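PDB 4P56: putative extracellular solute-binding protein from Bordetella bronchiseptica, which binds (R)-mandelate and probably serves as the periplasmic solute receptor of a TRAP transport system, delivering its ligand to the membrane components for uptake. Local coordinates for residues K156-I161 with Q165-R170; A177-A182 with G206-A211; E194-L199 with D220-H225. All coordinates share one frame; numbering follows the deposited sequence.

Overall arrangement
The three contacts sample one six-stranded mixed sheet and its coverings, from ligand to surface. Interaction 2 is fully buried: helix 174-182 sets a valine and an alanine against one phenylalanine of strand 206-210. Interactions 1 and 3 are partly buried, each joining an inner leucine to a more exposed partner, the first through the loop that leads to strand 168-171, the second between helix 195-200 and the loop before strand 225-228. Interactions 1 and 2 hold neighbouring strands, 168-171 and 206-210, whose backbones pair through R170, and both reach the mandelate. All three pack apolar groups without a hydrogen bond between their segments; among these segments, the hydrogen bonds to the ligand come from R170, at the end of interaction 1.

Interaction 1 (K156-I161 with Q165-R170); sequences KPVKQI and QGLKIR. With RMN ((R)-mandelic acid), chain D.
The aliphatic part of K156 lies alongside L167, the two side chains running past each other in opposite directions. The meeting point is the CD methylene of the lysine and the CD2 methyl of the leucine; K156 CD to L167 CD2 is 3.2 Å, doubtfully short, probably from uncertain placement of the exposed lysine. With CG anti to its own carbonyl carbon (chi1 -65°) and the chain extended until chi4, K156 carries its methylenes across the leucine before the amine turns off. The other methyl of L167 faces the buried V158, with V158 CG2 4.3 Å from L167 CD1. L167 thus has a neighbour on each branch.

No hydrogen bond crosses between the two segments; the polar contact with the ligand lies at the far end of 165-170. There R170 meets the carboxylate of (R)-mandelate edge-on, with the ligand carbon C10 in the guanidinium plane. R170 NH1 donates to O12 of the ligand at 2.8 Å along an almost straight N-H...O line (174°), and R170 NH2 donates to O11 at 2.7 Å (163°). Bends at chi2 and chi3 curl the arginine chain toward the ligand. NH1 also donates to the carbonyl of K190, and a cation-pi contact with F209 steadies the group.

The apolar contact lies at the segment's other end. Two nearly straight bonds from the same planar group fix the position and rotation of the carboxylate, and the opposed charges should strengthen them. This bidentate clamp is characteristic of TRAP solute receptors, in which a pocket arginine commonly selects organic acids.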
loop_
_atom_site.group_PDB
_atom_site.type_symbol
_atom_site.label_atom_id
_atom_site.label_comp_id
_atom_site.label_asym_id
_atom_site.label_seq_id
_atom_site.Cartn_x
_atom_site.Cartn_y
_atom_site.Cartn_z
ATOM N N LYS A 156 12.378 -5.487 21.132
ATOM C CA LYS A 156 11.301 -6.001 21.963
ATOM C C LYS A 156 10.459 -6.999 21.193
ATOM O O LYS A 156 9.776 -6.630 20.249
ATOM C CB LYS A 156 10.418 -4.845 22.430
ATOM C CG LYS A 156 11.143 -3.879 23.349
ATOM C CD LYS A 156 10.230 -2.734 23.802
ATOM C CE LYS A 156 10.887 -1.908 24.911
ATOM N NZ LYS A 156 12.114 -1.180 24.443
ATOM N N PRO A 157 10.498 -8.271 21.598
ATOM C CA PRO A 157 9.703 -9.273 20.897
ATOM C C PRO A 157 8.221 -9.055 21.104
ATOM O O PRO A 157 7.788 -8.524 22.137
ATOM C CB PRO A 157 10.142 -10.588 21.534
ATOM C CG PRO A 157 10.625 -10.219 22.893
ATOM C CD PRO A 157 11.195 -8.833 22.773
ATOM N N VAL A 158 7.445 -9.433 20.099
ATOM C CA VAL A 158 5.994 -9.349 20.187
ATOM C C VAL A 158 5.410 -10.750 20.087
ATOM O O VAL A 158 5.252 -11.286 18.995
ATOM C CB VAL A 158 5.385 -8.477 19.062
ATOM C CG1 VAL A 158 3.858 -8.395 19.226
ATOM C CG2 VAL A 158 5.988 -7.085 19.068
ATOM N N LYS A 159 5.086 -11.331 21.236
ATOM C CA LYS A 159 4.540 -12.675 21.304
ATOM C C LYS A 159 3.165 -12.727 21.987
ATOM O O LYS A 159 2.424 -13.669 21.773
ATOM C CB LYS A 159 5.528 -13.594 22.031
ATOM C CG LYS A 159 6.819 -13.836 21.230
ATOM C CD LYS A 159 7.880 -14.596 22.035
ATOM C CE LYS A 159 8.696 -13.652 22.898
ATOM N NZ LYS A 159 9.739 -14.338 23.725
ATOM N N GLN A 160 2.834 -11.719 22.796
ATOM C CA GLN A 160 1.502 -11.631 23.410
ATOM C C GLN A 160 0.988 -10.199 23.295
ATOM O O GLN A 160 1.776 -9.278 23.106
ATOM C CB GLN A 160 1.547 -12.047 24.863
ATOM C CG GLN A 160 2.214 -11.001 25.740
ATOM C CD GLN A 160 2.521 -11.511 27.136
ATOM O OE1 GLN A 160 1.632 -11.611 27.982
ATOM N NE2 GLN A 160 3.788 -11.840 27.381
ATOM N N ILE A 161 -0.325 -10.014 23.393
ATOM C CA ILE A 161 -0.945 -8.720 23.049
ATOM C C ILE A 161 -0.317 -7.589 23.879
ATOM O O ILE A 161 -0.095 -6.482 23.380
ATOM C CB ILE A 161 -2.496 -8.770 23.206
ATOM C CG1 ILE A 161 -3.167 -7.458 22.744
ATOM C CG2 ILE A 161 -2.884 -9.042 24.639
ATOM C CD1 ILE A 161 -3.218 -7.281 21.264
ATOM N N GLN A 165 2.143 -2.808 24.130
ATOM C CA GLN A 165 1.786 -1.637 24.921
ATOM C C GLN A 165 2.972 -0.689 25.029
ATOM O O GLN A 165 4.042 -1.070 25.487
ATOM C CB GLN A 165 1.261 -2.014 26.317
ATOM C CG GLN A 165 0.526 -0.832 27.009
ATOM C CD GLN A 165 -0.804 -0.453 26.322
ATOM O OE1 GLN A 165 -1.663 -1.314 26.100
ATOM N NE2 GLN A 165 -0.965 0.835 25.972
ATOM N N GLY A 166 2.779 0.548 24.588
ATOM C CA GLY A 166 3.807 1.559 24.714
ATOM C C GLY A 166 4.857 1.604 23.613
ATOM O O GLY A 166 5.625 2.567 23.568
ATOM N N LEU A 167 4.924 0.606 22.730
ATOM C CA LEU A 167 5.897 0.663 21.641
ATOM C C LEU A 167 5.584 1.812 20.701
ATOM O O LEU A 167 4.441 1.980 20.245
ATOM C CB LEU A 167 5.917 -0.612 20.820
ATOM C CG LEU A 167 6.183 -1.920 21.543
ATOM C CD1 LEU A 167 6.203 -3.062 20.525
ATOM C CD2 LEU A 167 7.502 -1.829 22.308
ATOM N N LYS A 168 6.623 2.566 20.374
ATOM C CA LYS A 168 6.521 3.631 19.400
ATOM C C LYS A 168 6.795 3.023 18.037
ATOM O O LYS A 168 7.926 2.600 17.722
ATOM C CB LYS A 168 7.493 4.760 19.738
ATOM C CG LYS A 168 7.273 5.363 21.097
ATOM C CD LYS A 168 8.210 6.541 21.362
ATOM C CE LYS A 168 8.057 7.092 22.788
ATOM N NZ LYS A 168 8.428 6.062 23.790
ATOM N N ILE A 169 5.741 2.935 17.241
ATOM C CA ILE A 169 5.795 2.215 15.979
ATOM C C ILE A 169 5.585 3.131 14.788
ATOM O O ILE A 169 4.531 3.773 14.653
ATOM C CB ILE A 169 4.693 1.138 15.915
ATOM C CG1 ILE A 169 4.842 0.122 17.060
ATOM C CG2 ILE A 169 4.776 0.399 14.587
ATOM C CD1 ILE A 169 6.177 -0.657 17.034
ATOM N N ARG A 170 6.585 3.192 13.918
ATOM C CA ARG A 170 6.439 3.930 12.677
ATOM C C ARG A 170 5.378 3.249 11.822
ATOM O O ARG A 170 5.527 2.090 11.430
ATOM C CB ARG A 170 7.780 3.933 11.927
ATOM C CG ARG A 170 7.946 5.011 10.863
ATOM C CD ARG A 170 6.970 4.982 9.672
ATOM N NE ARG A 170 6.659 3.661 9.153
ATOM C CZ ARG A 170 6.028 3.417 7.998
ATOM N NH1 ARG A 170 5.693 4.395 7.159
ATOM N NH2 ARG A 170 5.755 2.167 7.664
HETATM C C1 RMN D . 4.592 1.859 2.352
HETATM C C2 RMN D . 5.085 2.642 1.319
HETATM C C3 RMN D . 6.139 2.199 0.540
HETATM C C4 RMN D . 6.744 0.984 0.809
HETATM C C5 RMN D . 6.263 0.199 1.853
HETATM C C6 RMN D . 5.191 0.641 2.612
HETATM C C7 RMN D . 3.458 2.352 3.209
HETATM C C10 RMN D . 4.007 2.762 4.542
HETATM O O8 RMN D . 2.523 1.377 3.474
HETATM O O11 RMN D . 4.110 1.937 5.514
HETATM O O12 RMN D . 4.435 3.946 4.690
#

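Interaction 2 (A177-A182 with G206-A211). With RMN ((R)-mandelic acid), chain D.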
loop_
_atom_site.group_PDB
_atom_site.type_symbol
_atom_site.label_atom_id
_atom_site.label_comp_id
_atom_site.label_asym_id
_atom_site.label_seq_id
_atom_site.Cartn_x
_atom_site.Cartn_y
_atom_site.Cartn_z
ATOM N N ALA A 177 -2.029 2.572 11.286
ATOM C CA ALA A 177 -2.158 3.419 12.455
ATOM C C ALA A 177 -3.338 2.976 13.313
ATOM O O ALA A 177 -3.235 2.941 14.551
ATOM C CB ALA A 177 -2.312 4.867 12.018
ATOM N N ASP A 178 -4.453 2.631 12.665
ATOM C CA ASP A 178 -5.663 2.193 13.397
ATOM C C ASP A 178 -5.297 0.941 14.189
ATOM O O ASP A 178 -5.645 0.813 15.366
ATOM C CB ASP A 178 -6.821 1.837 12.450
ATOM C CG ASP A 178 -7.450 3.055 11.769
ATOM O OD1 ASP A 178 -7.354 4.187 12.312
ATOM O OD2 ASP A 178 -8.043 2.869 10.675
ATOM N N VAL A 179 -4.620 0.004 13.530
ATOM C CA VAL A 179 -4.200 -1.221 14.199
ATOM C C VAL A 179 -3.217 -0.935 15.346
ATOM O O VAL A 179 -3.402 -1.430 16.457
ATOM C CB VAL A 179 -3.595 -2.282 13.234
ATOM C CG1 VAL A 179 -3.024 -3.481 14.021
ATOM C CG2 VAL A 179 -4.627 -2.764 12.214
ATOM N N ALA A 180 -2.169 -0.161 15.093
ATOM C CA ALA A 180 -1.218 0.181 16.166
ATOM C C ALA A 180 -1.935 0.721 17.408
ATOM O O ALA A 180 -1.698 0.268 18.526
ATOM C CB ALA A 180 -0.193 1.214 15.672
ATOM N N LYS A 181 -2.814 1.700 17.201
ATOM C CA LYS A 181 -3.545 2.316 18.305
ATOM C C LYS A 181 -4.383 1.239 18.991
ATOM O O LYS A 181 -4.388 1.127 20.209
ATOM C CB LYS A 181 -4.433 3.460 17.791
ATOM C CG LYS A 181 -5.110 4.274 18.900
ATOM C CD LYS A 181 -6.020 5.365 18.334
ATOM C CE LYS A 181 -6.496 6.336 19.420
ATOM N NZ LYS A 181 -7.982 6.371 19.532
ATOM N N ALA A 182 -5.081 0.421 18.208
ATOM C CA ALA A 182 -6.012 -0.531 18.811
ATOM C C ALA A 182 -5.293 -1.562 19.709
ATOM O O ALA A 182 -5.824 -1.985 20.738
ATOM C CB ALA A 182 -6.825 -1.235 17.750
ATOM N N GLY A 206 9.993 0.384 16.618
ATOM C CA GLY A 206 9.567 -0.594 15.654
ATOM C C GLY A 206 8.836 0.040 14.493
ATOM O O GLY A 206 8.750 1.269 14.376
ATOM N N VAL A 207 8.380 -0.819 13.589
ATOM C CA VAL A 207 7.792 -0.371 12.336
ATOM C C VAL A 207 6.840 -1.417 11.819
ATOM O O VAL A 207 7.082 -2.617 11.969
ATOM C CB VAL A 207 8.866 -0.032 11.258
ATOM C CG1 VAL A 207 9.776 -1.207 10.977
ATOM C CG2 VAL A 207 8.202 0.410 9.961
ATOM N N PHE A 208 5.737 -0.951 11.255
ATOM C CA PHE A 208 4.795 -1.829 10.561
ATOM C C PHE A 208 5.177 -1.682 9.088
ATOM O O PHE A 208 5.091 -0.591 8.524
ATOM C CB PHE A 208 3.316 -1.400 10.787
ATOM C CG PHE A 208 2.715 -1.846 12.109
ATOM C CD1 PHE A 208 3.456 -2.504 13.058
ATOM C CD2 PHE A 208 1.356 -1.576 12.401
ATOM C CE1 PHE A 208 2.883 -2.902 14.252
ATOM C CE2 PHE A 208 0.793 -1.972 13.573
ATOM C CZ PHE A 208 1.562 -2.641 14.511
ATOM N N PHE A 209 5.666 -2.767 8.493
ATOM C CA PHE A 209 6.036 -2.801 7.075
ATOM C C PHE A 209 5.741 -4.200 6.530
ATOM O O PHE A 209 5.653 -5.161 7.308
ATOM C CB PHE A 209 7.540 -2.597 6.937
ATOM C CG PHE A 209 7.966 -1.213 6.502
ATOM C CD1 PHE A 209 7.127 -0.375 5.793
ATOM C CD2 PHE A 209 9.251 -0.796 6.755
ATOM C CE1 PHE A 209 7.561 0.871 5.373
ATOM C CE2 PHE A 209 9.691 0.466 6.340
ATOM C CZ PHE A 209 8.836 1.287 5.646
ATOM N N PRO A 210 5.614 -4.329 5.197
ATOM C CA PRO A 210 5.641 -5.661 4.599
ATOM C C PRO A 210 7.084 -6.168 4.571
ATOM O O PRO A 210 8.005 -5.412 4.871
ATOM C CB PRO A 210 5.130 -5.420 3.187
ATOM C CG PRO A 210 5.666 -4.054 2.856
ATOM C CD PRO A 210 5.622 -3.274 4.165
ATOM N N ALA A 211 7.270 -7.443 4.274
ATOM C CA ALA A 211 8.587 -8.048 4.360
ATOM C C ALA A 211 9.671 -7.311 3.557
ATOM O O ALA A 211 10.766 -7.134 4.031
ATOM C CB ALA A 211 8.511 -9.469 3.921
HETATM C C1 RMN D . 4.592 1.859 2.352
HETATM C C2 RMN D . 5.085 2.642 1.319
HETATM C C3 RMN D . 6.139 2.199 0.540
HETATM C C4 RMN D . 6.744 0.984 0.809
HETATM C C5 RMN D . 6.263 0.199 1.853
HETATM C C6 RMN D . 5.191 0.641 2.612
HETATM C C7 RMN D . 3.458 2.352 3.209
HETATM C C10 RMN D . 4.007 2.762 4.542
HETATM O O8 RMN D . 2.523 1.377 3.474
HETATM O O11 RMN D . 4.110 1.937 5.514
HETATM O O12 RMN D . 4.435 3.946 4.690
#
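F208 reaches from strand 206-210 to helix 174-182 and meets V179 and A180 there. Its CB already points to the helix, and CG stands anti to the carbonyl carbon (chi1 -80°), which carries the ring outward from the strand. Beyond CG the two sides of the ring differ: CD1 and CE1 make no contact with the helix, whereas the CD2 side leads to CE2, which makes the contact. F208 CE2 lies 3.9 Å from the A180 methyl CB and 3.8 Å from A180 N, so backbone and side chain of the alanine both rest against one ring corner. V179 adds a methyl obliquely, its CG1 4.1 Å from F208 CE2. CZ, the tip, lies farther from both residues than CE2. The small alanine lets the helix backbone approach the ring.

The next residue along the strand, F209, turns instead to the pocket, with F209 CE1 3.6 Å from the mandelate O11, while V207 CG2 sits over one face of its ring.

Strand 206-210 lies between strands 168-171 and 149-153 in the sheet, and the F208 ring also touches I169, V171 and A151. Helix 174-182 thus packs against the sheet, with F310 of helix 310-320 touching V179 beyond it.

Interaction 3 (E194-L199 with D220-H225)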
loop_
_atom_site.group_PDB
_atom_site.type_symbol
_atom_site.label_atom_id
_atom_site.label_comp_id
_atom_site.label_asym_id
_atom_site.label_seq_id
_atom_site.Cartn_x
_atom_site.Cartn_y
_atom_site.Cartn_z
ATOM N N GLU A 194 11.042 7.769 6.004
ATOM C CA GLU A 194 11.516 8.243 7.291
ATOM C C GLU A 194 11.878 7.105 8.259
ATOM O O GLU A 194 12.384 7.363 9.354
ATOM C CB GLU A 194 10.510 9.189 7.955
ATOM C CG GLU A 194 10.302 10.488 7.197
ATOM C CD GLU A 194 9.602 11.560 8.011
ATOM O OE1 GLU A 194 9.876 11.688 9.223
ATOM O OE2 GLU A 194 8.773 12.286 7.421
ATOM N N SER A 195 11.610 5.861 7.869
ATOM C CA SER A 195 11.704 4.742 8.800
ATOM C C SER A 195 13.155 4.504 9.276
ATOM O O SER A 195 13.403 4.240 10.449
ATOM C CB SER A 195 11.071 3.473 8.174
ATOM O OG SER A 195 11.797 3.022 7.029
ATOM N N TYR A 196 14.121 4.647 8.380
ATOM C CA TYR A 196 15.507 4.401 8.750
ATOM C C TYR A 196 15.974 5.416 9.791
ATOM O O TYR A 196 16.557 5.053 10.829
ATOM C CB TYR A 196 16.429 4.422 7.514
ATOM C CG TYR A 196 17.848 4.147 7.933
ATOM C CD1 TYR A 196 18.323 2.847 8.020
ATOM C CD2 TYR A 196 18.694 5.188 8.325
ATOM C CE1 TYR A 196 19.627 2.583 8.448
ATOM C CE2 TYR A 196 19.980 4.930 8.760
ATOM C CZ TYR A 196 20.437 3.630 8.819
ATOM O OH TYR A 196 21.716 3.381 9.247
ATOM N N GLU A 197 15.715 6.692 9.546
ATOM C CA GLU A 197 16.126 7.705 10.514
ATOM C C GLU A 197 15.479 7.478 11.898
ATOM O O GLU A 197 16.130 7.573 12.948
ATOM C CB GLU A 197 15.784 9.108 9.995
ATOM C CG GLU A 197 16.034 10.211 10.992
ATOM C CD GLU A 197 17.506 10.488 11.181
ATOM O OE1 GLU A 197 18.325 9.762 10.584
ATOM O OE2 GLU A 197 17.849 11.430 11.924
ATOM N N LEU A 198 14.186 7.204 11.907
ATOM C CA LEU A 198 13.460 7.082 13.164
ATOM C C LEU A 198 13.907 5.851 13.948
ATOM O O LEU A 198 13.898 5.848 15.177
ATOM C CB LEU A 198 11.959 6.991 12.904
ATOM C CG LEU A 198 11.274 8.286 12.475
ATOM C CD1 LEU A 198 9.903 7.960 11.927
ATOM C CD2 LEU A 198 11.175 9.272 13.635
ATOM N N LEU A 199 14.250 4.787 13.232
ATOM C CA LEU A 199 14.670 3.553 13.882
ATOM C C LEU A 199 16.134 3.605 14.276
ATOM O O LEU A 199 16.504 3.194 15.386
ATOM C CB LEU A 199 14.437 2.347 12.959
ATOM C CG LEU A 199 12.963 1.937 12.863
ATOM C CD1 LEU A 199 12.759 1.009 11.692
ATOM C CD2 LEU A 199 12.473 1.297 14.153
ATOM N N ASP A 220 17.640 -4.019 8.200
ATOM C CA ASP A 220 17.896 -5.356 8.719
ATOM C C ASP A 220 19.149 -5.468 9.592
ATOM O O ASP A 220 19.471 -6.553 10.076
ATOM C CB ASP A 220 17.923 -6.393 7.591
ATOM C CG ASP A 220 18.811 -5.997 6.435
ATOM O OD1 ASP A 220 18.823 -4.805 6.032
ATOM O OD2 ASP A 220 19.487 -6.904 5.916
ATOM N N SER A 221 19.848 -4.359 9.797
ATOM C CA SER A 221 20.944 -4.333 10.761
ATOM C C SER A 221 20.527 -3.654 12.059
ATOM O O SER A 221 21.320 -3.555 12.988
ATOM C CB SER A 221 22.175 -3.656 10.173
ATOM O OG SER A 221 22.794 -4.503 9.217
ATOM N N ILE A 222 19.276 -3.208 12.114
ATOM C CA ILE A 222 18.691 -2.591 13.303
ATOM C C ILE A 222 17.586 -3.473 13.902
ATOM O O ILE A 222 17.539 -3.728 15.108
ATOM C CB ILE A 222 18.029 -1.256 12.941
ATOM C CG1 ILE A 222 19.073 -0.236 12.459
ATOM C CG2 ILE A 222 17.263 -0.722 14.127
ATOM C CD1 ILE A 222 18.438 0.980 11.779
ATOM N N ILE A 223 16.665 -3.882 13.047
ATOM C CA ILE A 223 15.540 -4.718 13.451
ATOM C C ILE A 223 16.047 -6.115 13.842
ATOM O O ILE A 223 16.743 -6.759 13.067
ATOM C CB ILE A 223 14.520 -4.848 12.305
ATOM C CG1 ILE A 223 13.875 -3.495 11.979
ATOM C CG2 ILE A 223 13.443 -5.885 12.620
ATOM C CD1 ILE A 223 13.062 -2.867 13.109
ATOM N N ARG A 224 15.700 -6.569 15.045
ATOM C CA ARG A 224 16.053 -7.918 15.492
ATOM C C ARG A 224 14.852 -8.834 15.766
ATOM O O ARG A 224 15.032 -9.975 16.186
ATOM C CB ARG A 224 16.904 -7.870 16.773
ATOM C CG ARG A 224 18.114 -6.963 16.695
ATOM C CD ARG A 224 19.095 -7.398 15.617
ATOM N NE ARG A 224 19.467 -8.803 15.740
ATOM C CZ ARG A 224 20.543 -9.275 16.377
ATOM N NH1 ARG A 224 21.418 -8.464 16.976
ATOM N NH2 ARG A 224 20.753 -10.586 16.401
ATOM N N HIS A 225 13.639 -8.332 15.551
ATOM C CA HIS A 225 12.437 -9.073 15.923
ATOM C C HIS A 225 11.349 -8.836 14.899
ATOM O O HIS A 225 11.194 -7.725 14.391
ATOM C CB HIS A 225 11.948 -8.625 17.297
ATOM C CG HIS A 225 12.958 -8.819 18.391
ATOM N ND1 HIS A 225 13.063 -9.984 19.119
ATOM C CD2 HIS A 225 13.901 -7.983 18.886
ATOM C CE1 HIS A 225 14.035 -9.863 20.007
ATOM N NE2 HIS A 225 14.571 -8.664 19.876
#
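L199 and I223 make the buried part of this contact, meeting methyl to methyl: L199 CD1 stands 4.1 Å from I223 CD1. Their side chains cross at a slant, and the I223 chain, which does not start out toward the helix, reaches it with its terminal methyl alone. Beside them I222 brings its CG2 branch up to the backbone end of the same leucine, with L199 CB 4.3 Å and L199 O 4.2 Å from I222 CG2. Because CG2 is anti to the backbone N of I222 while CG1 is anti to the carbonyl carbon (chi1 -65°), the two branches diverge: CG2 is directed at L199, and the longer arm at the tyrosine one turn back.

That second arm makes the outer part of the contact. I222 CD1 approaches the Y196 ring obliquely, 3.9 Å from Y196 CE1, and the two side chains cross at about a right angle. Burial is what distinguishes the inner part; the outer one, though slightly closer, is a single methyl on the CD1-CE1 side of an exposed ring. I222 therefore spans both regions, with one branch on the buried leucine and the other beside an exposed aromatic ring. No hydrogen bond joins the two segments; the contact between them is van der Waals.

The helix is turned so that L199 looks inward, where it also touches V207 of strand 206-210, while I223 touches F152 of strand 149-153 and L214 of helix 211-216. Just beyond, R224 and H225 both face T153, forming a classic beta bulge at the start of strand 225-228. The contact thus closes helix 195-200 against the loop entering that strand, over the sheet that holds strands 149-153 and 206-210.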